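Local coordinates for MutT/nudix family protein (PDB 4HFQ), which is a Nudix-family UDP-X diphosphatase that hydrolyses precursors of peptidoglycan biosynthesis, at residues 17-22 against 64-69; 70-75 against 146-151. All coordinates share one frame; numbering follows the deposited sequence.

Interaction 1 of 2, residues 17-22 against 64-69. With EDO (1,2-ethanediol), chain Y; EDO (1,2-ethanediol), chain N.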
ATOM      1  N   THR A  17      -2.891 -13.495   8.068  0.50  8.30           N
ATOM      2  CA  THR A  17      -3.839 -14.587   8.108  0.50  8.72           C
ATOM      3  C   THR A  17      -4.518 -14.789   6.749  0.50  8.91           C
ATOM      4  O   THR A  17      -4.687 -15.927   6.289  0.50  9.15           O
ATOM      5  CB  THR A  17      -4.849 -14.340   9.241  0.50  8.60           C
ATOM      6  OG1 THR A  17      -4.152 -14.263  10.496  0.50  8.92           O
ATOM      7  CG2 THR A  17      -5.857 -15.460   9.290  0.50  8.40           C
ATOM      8  N   ASP A  18      -4.865 -13.694   6.082  1.00  9.33           N
ATOM      9  CA  ASP A  18      -5.457 -13.748   4.755  1.00  9.41           C
ATOM     10  C   ASP A  18      -4.474 -14.273   3.713  1.00  8.72           C
ATOM     11  O   ASP A  18      -4.843 -15.061   2.846  1.00  8.65           O
ATOM     12  CB  ASP A  18      -6.056 -12.381   4.420  1.00 11.31           C
ATOM     13  CG  ASP A  18      -7.292 -12.079   5.306  1.00 12.97           C
ATOM     14  OD1 ASP A  18      -7.688 -12.945   6.124  1.00 14.55           O
ATOM     15  OD2 ASP A  18      -7.872 -11.002   5.189  1.00 15.93           O
ATOM     16  N   THR A  19      -3.210 -13.879   3.845  1.00  8.29           N
ATOM     17  CA  THR A  19      -2.165 -14.398   2.969  1.00  8.31           C
ATOM     18  C   THR A  19      -2.017 -15.911   3.170  1.00  8.14           C
ATOM     19  O   THR A  19      -1.903 -16.660   2.190  1.00  8.53           O
ATOM     20  CB  THR A  19      -0.844 -13.659   3.238  1.00  8.42           C
ATOM     21  OG1 THR A  19      -1.043 -12.260   3.018  1.00  8.96           O
ATOM     22  CG2 THR A  19       0.268 -14.147   2.325  1.00  8.87           C
ATOM     23  N   GLY A  20      -2.071 -16.363   4.427  1.00  7.77           N
ATOM     24  CA  GLY A  20      -2.049 -17.804   4.715  1.00  8.04           C
ATOM     25  C   GLY A  20      -3.223 -18.528   4.060  1.00  8.40           C
ATOM     26  O   GLY A  20      -3.029 -19.572   3.442  1.00  8.61           O
ATOM     27  N   LEU A  21      -4.425 -17.971   4.148  1.00  8.49           N
ATOM     28  CA  LEU A  21      -5.574 -18.636   3.532  1.00  9.01           C
ATOM     29  C   LEU A  21      -5.431 -18.754   2.030  1.00  9.24           C
ATOM     30  O   LEU A  21      -5.807 -19.776   1.444  1.00  9.76           O
ATOM     31  CB  LEU A  21      -6.863 -17.932   3.918  1.00  9.83           C
ATOM     32  CG  LEU A  21      -7.242 -18.140   5.379  1.00 10.26           C
ATOM     33  CD1 LEU A  21      -8.323 -17.148   5.797  1.00 11.69           C
ATOM     34  CD2 LEU A  21      -7.665 -19.589   5.619  1.00 10.95           C
ATOM     35  N   THR A  22      -4.902 -17.707   1.396  1.00  8.94           N
ATOM     36  CA  THR A  22      -4.733 -17.742  -0.054  1.00  9.81           C
ATOM     37  C   THR A  22      -3.649 -18.698  -0.504  1.00 10.04           C
ATOM     38  O   THR A  22      -3.816 -19.398  -1.504  1.00 10.69           O
ATOM     39  CB  THR A  22      -4.500 -16.316  -0.577  1.00 10.09           C
ATOM     40  OG1 THR A  22      -5.723 -15.602  -0.407  1.00 10.87           O
ATOM     41  CG2 THR A  22      -4.116 -16.303  -2.071  1.00 10.75           C
ATOM     42  N   ALA A  64      -8.361 -11.511  -2.250  1.00 15.16           N
ATOM     43  CA  ALA A  64      -7.540 -12.693  -1.927  1.00 15.33           C
ATOM     44  C   ALA A  64      -6.074 -12.332  -1.636  1.00 14.96           C
ATOM     45  O   ALA A  64      -5.351 -13.117  -1.019  1.00 15.82           O
ATOM     46  CB  ALA A  64      -7.613 -13.725  -3.048  1.00 15.63           C
ATOM     47  N   TYR A  65      -5.640 -11.148  -2.071  1.00 14.29           N
ATOM     48  CA  TYR A  65      -4.251 -10.706  -1.883  1.00 14.30           C
ATOM     49  C   TYR A  65      -4.251  -9.468  -1.027  1.00 13.66           C
ATOM     50  O   TYR A  65      -4.764  -8.423  -1.454  1.00 16.30           O
ATOM     51  CB  TYR A  65      -3.587 -10.468  -3.244  1.00 15.61           C
ATOM     52  CG  TYR A  65      -3.673 -11.719  -4.067  1.00 16.75           C
ATOM     53  CD1 TYR A  65      -2.712 -12.722  -3.934  1.00 17.42           C
ATOM     54  CD2 TYR A  65      -4.764 -11.953  -4.906  1.00 16.80           C
ATOM     55  CE1 TYR A  65      -2.811 -13.914  -4.644  1.00 18.50           C
ATOM     56  CE2 TYR A  65      -4.877 -13.147  -5.618  1.00 18.45           C
ATOM     57  CZ  TYR A  65      -3.897 -14.119  -5.487  1.00 19.00           C
ATOM     58  OH  TYR A  65      -4.017 -15.295  -6.200  1.00 21.62           O
ATOM     59  N   ALA A  66      -3.676  -9.589   0.163  1.00 12.14           N
ATOM     60  CA  ALA A  66      -3.637  -8.513   1.151  1.00 11.61           C
ATOM     61  C   ALA A  66      -2.479  -7.565   0.866  1.00 10.31           C
ATOM     62  O   ALA A  66      -1.329  -7.880   1.130  1.00 10.77           O
ATOM     63  CB  ALA A  66      -3.513  -9.097   2.556  1.00 11.95           C
ATOM     64  N   THR A  67      -2.787  -6.424   0.271  1.00  9.63           N
ATOM     65  CA  THR A  67      -1.783  -5.387   0.013  1.00  9.67           C
ATOM     66  C   THR A  67      -2.370  -4.060   0.476  1.00  8.97           C
ATOM     67  O   THR A  67      -3.576  -3.920   0.625  1.00  9.19           O
ATOM     68  CB  THR A  67      -1.365  -5.266  -1.493  1.00  9.87           C
ATOM     69  OG1 THR A  67      -2.350  -4.551  -2.240  1.00 10.39           O
ATOM     70  CG2 THR A  67      -1.115  -6.643  -2.143  1.00  9.94           C
ATOM     71  N   PRO A  68      -1.523  -3.038   0.638  1.00  8.41           N
ATOM     72  CA  PRO A  68      -2.068  -1.690   0.779  1.00  8.59           C
ATOM     73  C   PRO A  68      -2.965  -1.349  -0.414  1.00  8.84           C
ATOM     74  O   PRO A  68      -2.701  -1.792  -1.545  1.00  9.45           O
ATOM     75  CB  PRO A  68      -0.811  -0.816   0.830  1.00  8.71           C
ATOM     76  CG  PRO A  68       0.249  -1.711   1.382  1.00  8.61           C
ATOM     77  CD  PRO A  68      -0.057  -3.048   0.749  1.00  8.46           C
ATOM     78  N   LEU A  69      -4.020  -0.596  -0.142  1.00  8.87           N
ATOM     79  CA  LEU A  69      -4.986  -0.219  -1.169  1.00  9.15           C
ATOM     80  C   LEU A  69      -4.636   1.110  -1.818  1.00  8.97           C
ATOM     81  O   LEU A  69      -3.908   1.925  -1.239  1.00  8.92           O
ATOM     82  CB  LEU A  69      -6.374  -0.140  -0.554  1.00  9.65           C
ATOM     83  CG  LEU A  69      -6.907  -1.415   0.107  1.00 10.11           C
ATOM     84  CD1 LEU A  69      -8.280  -1.131   0.716  1.00 10.85           C
ATOM     85  CD2 LEU A  69      -7.002  -2.532  -0.906  1.00 11.96           C
TER
HETATM   86  C1  EDO Y 306      -0.887   0.822  -4.773  1.00 17.21           C
HETATM   87  O1  EDO Y 306      -0.101  -0.090  -5.553  1.00 24.76           O
HETATM   88  C2  EDO Y 306      -1.593   0.058  -3.632  1.00 15.86           C
HETATM   89  O2  EDO Y 306      -2.555  -0.967  -4.091  1.00 16.33           O
HETATM   90  C1  EDO N 312       0.529 -10.259   0.071  1.00 27.83           C
HETATM   91  O1  EDO N 312       1.029  -8.917   0.174  1.00 25.74           O
HETATM   92  C2  EDO N 312       1.651 -11.270  -0.153  1.00 27.42           C
HETATM   93  O2  EDO N 312       2.736 -11.021   0.753  1.00 29.11           O
HETATM   94  O   HOH W   1      -1.801 -11.813   0.352  1.00 22.74           O

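Interaction 2 of 2, residues 70-75 against 146-151. With SO4 (sulfate ion), chain F.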
ATOM      1  N   MET A  70      -5.125   1.317  -3.040  0.50  9.02           N
ATOM      2  CA  MET A  70      -4.930   2.582  -3.753  0.50  9.26           C
ATOM      3  C   MET A  70      -5.933   3.648  -3.337  0.50  8.83           C
ATOM      4  O   MET A  70      -7.143   3.400  -3.275  0.50  8.65           O
ATOM      5  CB  MET A  70      -5.029   2.375  -5.275  0.50 10.21           C
ATOM      6  CG  MET A  70      -4.955   3.667  -6.097  0.50 11.31           C
ATOM      7  SD  MET A  70      -5.000   3.393  -7.882  0.50 14.08           S
ATOM      8  CE  MET A  70      -4.409   1.699  -7.853  0.50 11.68           C
ATOM      9  N   ASP A  71      -5.408   4.831  -3.034  1.00  8.61           N
ATOM     10  CA  ASP A  71      -6.217   6.055  -2.964  1.00  8.36           C
ATOM     11  C   ASP A  71      -5.530   7.071  -3.856  1.00  8.11           C
ATOM     12  O   ASP A  71      -4.289   7.164  -3.893  1.00  7.82           O
ATOM     13  CB  ASP A  71      -6.305   6.568  -1.518  1.00  8.55           C
ATOM     14  CG  ASP A  71      -7.128   7.824  -1.382  1.00  9.02           C
ATOM     15  OD1 ASP A  71      -8.355   7.723  -1.268  1.00  9.60           O
ATOM     16  OD2 ASP A  71      -6.545   8.933  -1.369  1.00  9.17           O
ATOM     17  N   VAL A  72      -6.335   7.795  -4.625  1.00  7.71           N
ATOM     18  CA  VAL A  72      -5.806   8.855  -5.517  1.00  7.95           C
ATOM     19  C   VAL A  72      -6.399  10.199  -5.154  1.00  7.47           C
ATOM     20  O   VAL A  72      -7.569  10.285  -4.771  1.00  7.87           O
ATOM     21  CB  VAL A  72      -6.020   8.544  -7.031  1.00  7.99           C
ATOM     22  CG1 VAL A  72      -5.246   7.295  -7.425  1.00  8.44           C
ATOM     23  CG2 VAL A  72      -7.504   8.416  -7.399  1.00  8.55           C
ATOM     24  N   ARG A  73      -5.580  11.244  -5.261  1.00  7.76           N
ATOM     25  CA  ARG A  73      -6.000  12.602  -4.930  1.00  8.13           C
ATOM     26  C   ARG A  73      -5.440  13.559  -5.956  1.00  7.95           C
ATOM     27  O   ARG A  73      -4.369  13.318  -6.533  1.00  8.33           O
ATOM     28  CB  ARG A  73      -5.523  13.044  -3.545  1.00  8.14           C
ATOM     29  CG  ARG A  73      -6.070  12.224  -2.385  1.00  8.36           C
ATOM     30  CD  ARG A  73      -7.550  12.483  -2.185  1.00  8.78           C
ATOM     31  NE  ARG A  73      -8.203  11.308  -1.598  1.00  9.29           N
ATOM     32  CZ  ARG A  73      -9.491  11.240  -1.290  1.00  9.77           C
ATOM     33  NH1 ARG A  73     -10.284  12.300  -1.440  1.00 10.22           N
ATOM     34  NH2 ARG A  73      -9.996  10.122  -0.801  1.00 10.86           N
ATOM     35  N   ALA A  74      -6.174  14.659  -6.168  1.00  8.28           N
ATOM     36  CA  ALA A  74      -5.786  15.708  -7.106  1.00  8.45           C
ATOM     37  C   ALA A  74      -5.417  16.991  -6.368  1.00  8.53           C
ATOM     38  O   ALA A  74      -6.171  17.472  -5.531  1.00  9.16           O
ATOM     39  CB  ALA A  74      -6.928  15.994  -8.069  1.00  9.07           C
ATOM     40  N   TRP A  75      -4.265  17.531  -6.744  1.00  8.57           N
ATOM     41  CA  TRP A  75      -3.767  18.814  -6.264  1.00  9.14           C
ATOM     42  C   TRP A  75      -3.877  19.810  -7.394  1.00  9.39           C
ATOM     43  O   TRP A  75      -3.135  19.746  -8.363  1.00  9.89           O
ATOM     44  CB  TRP A  75      -2.334  18.637  -5.816  1.00  9.26           C
ATOM     45  CG  TRP A  75      -1.661  19.887  -5.343  1.00  9.70           C
ATOM     46  CD1 TRP A  75      -0.886  20.780  -6.078  1.00 10.04           C
ATOM     47  CD2 TRP A  75      -1.666  20.396  -3.972  1.00  9.82           C
ATOM     48  NE1 TRP A  75      -0.404  21.773  -5.253  1.00 10.48           N
ATOM     49  CE2 TRP A  75      -0.845  21.605  -3.981  1.00 10.22           C
ATOM     50  CE3 TRP A  75      -2.249  19.975  -2.773  1.00 10.04           C
ATOM     51  CZ2 TRP A  75      -0.641  22.356  -2.834  1.00 10.92           C
ATOM     52  CZ3 TRP A  75      -2.026  20.742  -1.628  1.00 10.16           C
ATOM     53  CH2 TRP A  75      -1.223  21.896  -1.663  1.00 11.09           C
ATOM     54  N   PHE A 146      -1.731   8.370  -3.529  1.00  7.84           N
ATOM     55  CA  PHE A 146      -1.062   9.105  -4.622  1.00  8.51           C
ATOM     56  C   PHE A 146      -1.692  10.487  -4.685  1.00  8.63           C
ATOM     57  O   PHE A 146      -2.916  10.604  -4.743  1.00  9.23           O
ATOM     58  CB  PHE A 146      -1.349   8.432  -5.964  1.00  9.55           C
ATOM     59  CG  PHE A 146      -0.720   7.084  -6.147  1.00 10.69           C
ATOM     60  CD1 PHE A 146      -1.339   5.947  -5.664  1.00 11.69           C
ATOM     61  CD2 PHE A 146       0.482   6.950  -6.843  1.00 11.71           C
ATOM     62  CE1 PHE A 146      -0.783   4.688  -5.854  1.00 13.16           C
ATOM     63  CE2 PHE A 146       1.054   5.695  -7.031  1.00 13.10           C
ATOM     64  CZ  PHE A 146       0.436   4.569  -6.514  1.00 13.36           C
ATOM     65  N   VAL A 147      -0.866  11.525  -4.694  1.00  8.00           N
ATOM     66  CA  VAL A 147      -1.376  12.881  -4.905  1.00  7.92           C
ATOM     67  C   VAL A 147      -0.746  13.429  -6.176  1.00  7.81           C
ATOM     68  O   VAL A 147       0.474  13.637  -6.233  1.00  7.92           O
ATOM     69  CB  VAL A 147      -1.081  13.815  -3.722  1.00  7.75           C
ATOM     70  CG1 VAL A 147      -1.771  15.144  -3.971  1.00  8.51           C
ATOM     71  CG2 VAL A 147      -1.554  13.189  -2.409  1.00  7.97           C
ATOM     72  N   PHE A 148      -1.590  13.620  -7.193  1.00  8.08           N
ATOM     73  CA  PHE A 148      -1.169  14.089  -8.500  1.00  8.66           C
ATOM     74  C   PHE A 148      -1.412  15.579  -8.634  1.00  8.80           C
ATOM     75  O   PHE A 148      -2.500  16.067  -8.323  1.00  9.13           O
ATOM     76  CB  PHE A 148      -1.971  13.391  -9.598  1.00  8.97           C
ATOM     77  CG  PHE A 148      -1.721  11.906  -9.693  1.00  8.74           C
ATOM     78  CD1 PHE A 148      -0.640  11.418 -10.416  1.00  8.81           C
ATOM     79  CD2 PHE A 148      -2.588  11.007  -9.082  1.00  8.81           C
ATOM     80  CE1 PHE A 148      -0.419  10.044 -10.527  1.00  9.19           C
ATOM     81  CE2 PHE A 148      -2.382   9.635  -9.201  1.00  8.83           C
ATOM     82  CZ  PHE A 148      -1.298   9.163  -9.916  1.00  9.51           C
ATOM     83  N   GLY A 149      -0.401  16.309  -9.090  1.00  9.14           N
ATOM     84  CA  GLY A 149      -0.624  17.708  -9.491  1.00  9.54           C
ATOM     85  C   GLY A 149      -1.358  17.729 -10.815  1.00 10.24           C
ATOM     86  O   GLY A 149      -0.880  17.117 -11.786  1.00 10.81           O
ATOM     87  N   CYS A 150      -2.512  18.402 -10.851  1.00 10.65           N
ATOM     88  CA  CYS A 150      -3.389  18.415 -12.030  1.00 11.51           C
ATOM     89  C   CYS A 150      -3.834  19.821 -12.382  1.00 12.67           C
ATOM     90  O   CYS A 150      -3.876  20.701 -11.534  1.00 12.74           O
ATOM     91  CB  CYS A 150      -4.641  17.549 -11.828  1.00 11.32           C
ATOM     92  SG  CYS A 150      -4.339  15.842 -11.362  1.00 11.34           S
ATOM     93  N   LYS A 151      -4.161  20.000 -13.655  1.00 14.04           N
ATOM     94  CA  LYS A 151      -4.703  21.261 -14.151  1.00 15.43           C
ATOM     95  C   LYS A 151      -6.097  21.000 -14.708  1.00 15.75           C
ATOM     96  O   LYS A 151      -6.299  20.029 -15.441  1.00 15.05           O
ATOM     97  CB  LYS A 151      -3.772  21.816 -15.225  1.00 18.15           C
ATOM     98  CG  LYS A 151      -4.308  23.038 -15.965  1.00 20.91           C
ATOM     99  CD  LYS A 151      -3.336  23.502 -17.035  1.00 23.72           C
ATOM    100  CE  LYS A 151      -3.954  24.632 -17.848  1.00 25.66           C
ATOM    101  NZ  LYS A 151      -2.971  25.355 -18.704  1.00 28.26           N
TER
HETATM  102  S   SO4 F 304     -14.090  12.890  -1.870  1.00 53.25           S
HETATM  103  O1  SO4 F 304     -15.398  13.199  -1.238  1.00 50.41           O
HETATM  104  O2  SO4 F 304     -14.249  11.677  -2.707  1.00 51.07           O
HETATM  105  O3  SO4 F 304     -13.647  14.023  -2.707  1.00 49.28           O
HETATM  106  O4  SO4 F 304     -13.062  12.648  -0.834  1.00 45.75           O

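Interaction 1 of 2, residues 17-22 against 64-69
T22, on the last turn of helix 3-23, reaches across to A64 and Y65 in the chain that leads away from the helical N-terminal region. Its CB already sits 3.3 Å from A64 O. From there the side chain forks. OG1 stays beside the backbone N (chi1 -69°) and donates a short hydrogen bond, 2.6 Å, to A64 O; the hydroxyl meets the carbonyl in its plane, on a lone pair, with a C=O...OG1 angle of 130°. The other branch, CG2, lies anti to the backbone N and rests 3.7 Å from Y65 CE1, the threonine and tyrosine side chains crossing at about a right angle. The tyrosine belongs as much to the dimer: its ring lies nearly parallel to F99 of the second subunit and makes a cation-pi contact with K141 of that subunit.

In the fold this is where the helical N-terminal region touches the linker that runs into strand 69-78 of the Nudix domain, a small contact near the surface. One turn back along the helix, T19 works through solvent. A water donates to T19 OG1 at 2.8 Å and accepts from A66 N at 2.9 Å, bridging helix and linker, while the hydroxyl itself is bonded to A15 O inside the helix. A66 points its CB at the helix, 4.0 Å from T19 OG1. Beyond it, A66 O takes a hydrogen bond from O1 of the chain N ethanediol, 2.7 Å away, whose carbons lie against T19.

Interaction 2 of 2, residues 70-75 against 146-151
F146 and D71 open a run of five backbone hydrogen bonds between two parallel strands. F146 N donates to D71 O, F146 O accepts from R73 N, R73 O accepts from F148 N, F148 O accepts from W75 N, and W75 O accepts from C150 N at 2.9 Å. The last three are close to straight, about 170° at the hydrogen, while R73 N to F146 O is bent to 136°. D71 O also lies in the plane of the F146 ring, at its edge, 3.6 Å from CD1.

Around this ladder the side chains pack by face. With V72, A74, F146 and F148 on one face, V72 CG1 comes up to the edge of the F148 ring at CE2 (4.1 Å), and A74 CB meets C150 SG. On the other, V147 CG1 touches W75 CB at 4.0 Å; W75 holds CG anti to its own N, and its indole leads off to L190 and W191 of helix 184-194.

R73 shares that face. Its chain bends at chi2 (-70°) and turns the guanidinium back to D71, two residues earlier on the same strand. NE bonds D71 OD2 and NH2 bonds D71 OD1, both at 2.9 Å and on syn lone pairs, a side-on bidentate salt bridge that fixes both groups. D71 OD2 is also held by K145. R73 NH1 reaches L95 O and, at 2.9 Å, sulfate O4.

Farther out, V72 and F148 lie under I110 of helix 106-118, the helix of the Nudix box. A mixed sheet between this helix and helix 184-194 is the alpha-beta-alpha sandwich of the Nudix fold.

Overall arrangement
The two contacts follow each other along the chain: 64-69 runs straight into 70-75, and L69 already begins the strand. They touch nowhere else, and their centres are about 26 Å apart. Interaction 1 lies toward the periphery, about 18 Å from the chain centre; interaction 2 is buried, about 11 Å from it. The dimer brings them together, since T67 OG1 hydrogen-bonds M70 N of the second subunit, and the reciprocal bond is made too; both contacts thus touch that subunit. In interaction 2, D71, on the face of R73 and away from helix 106-118, hydrogen-bonds a Tris molecule, probably from the crystallisation liquor.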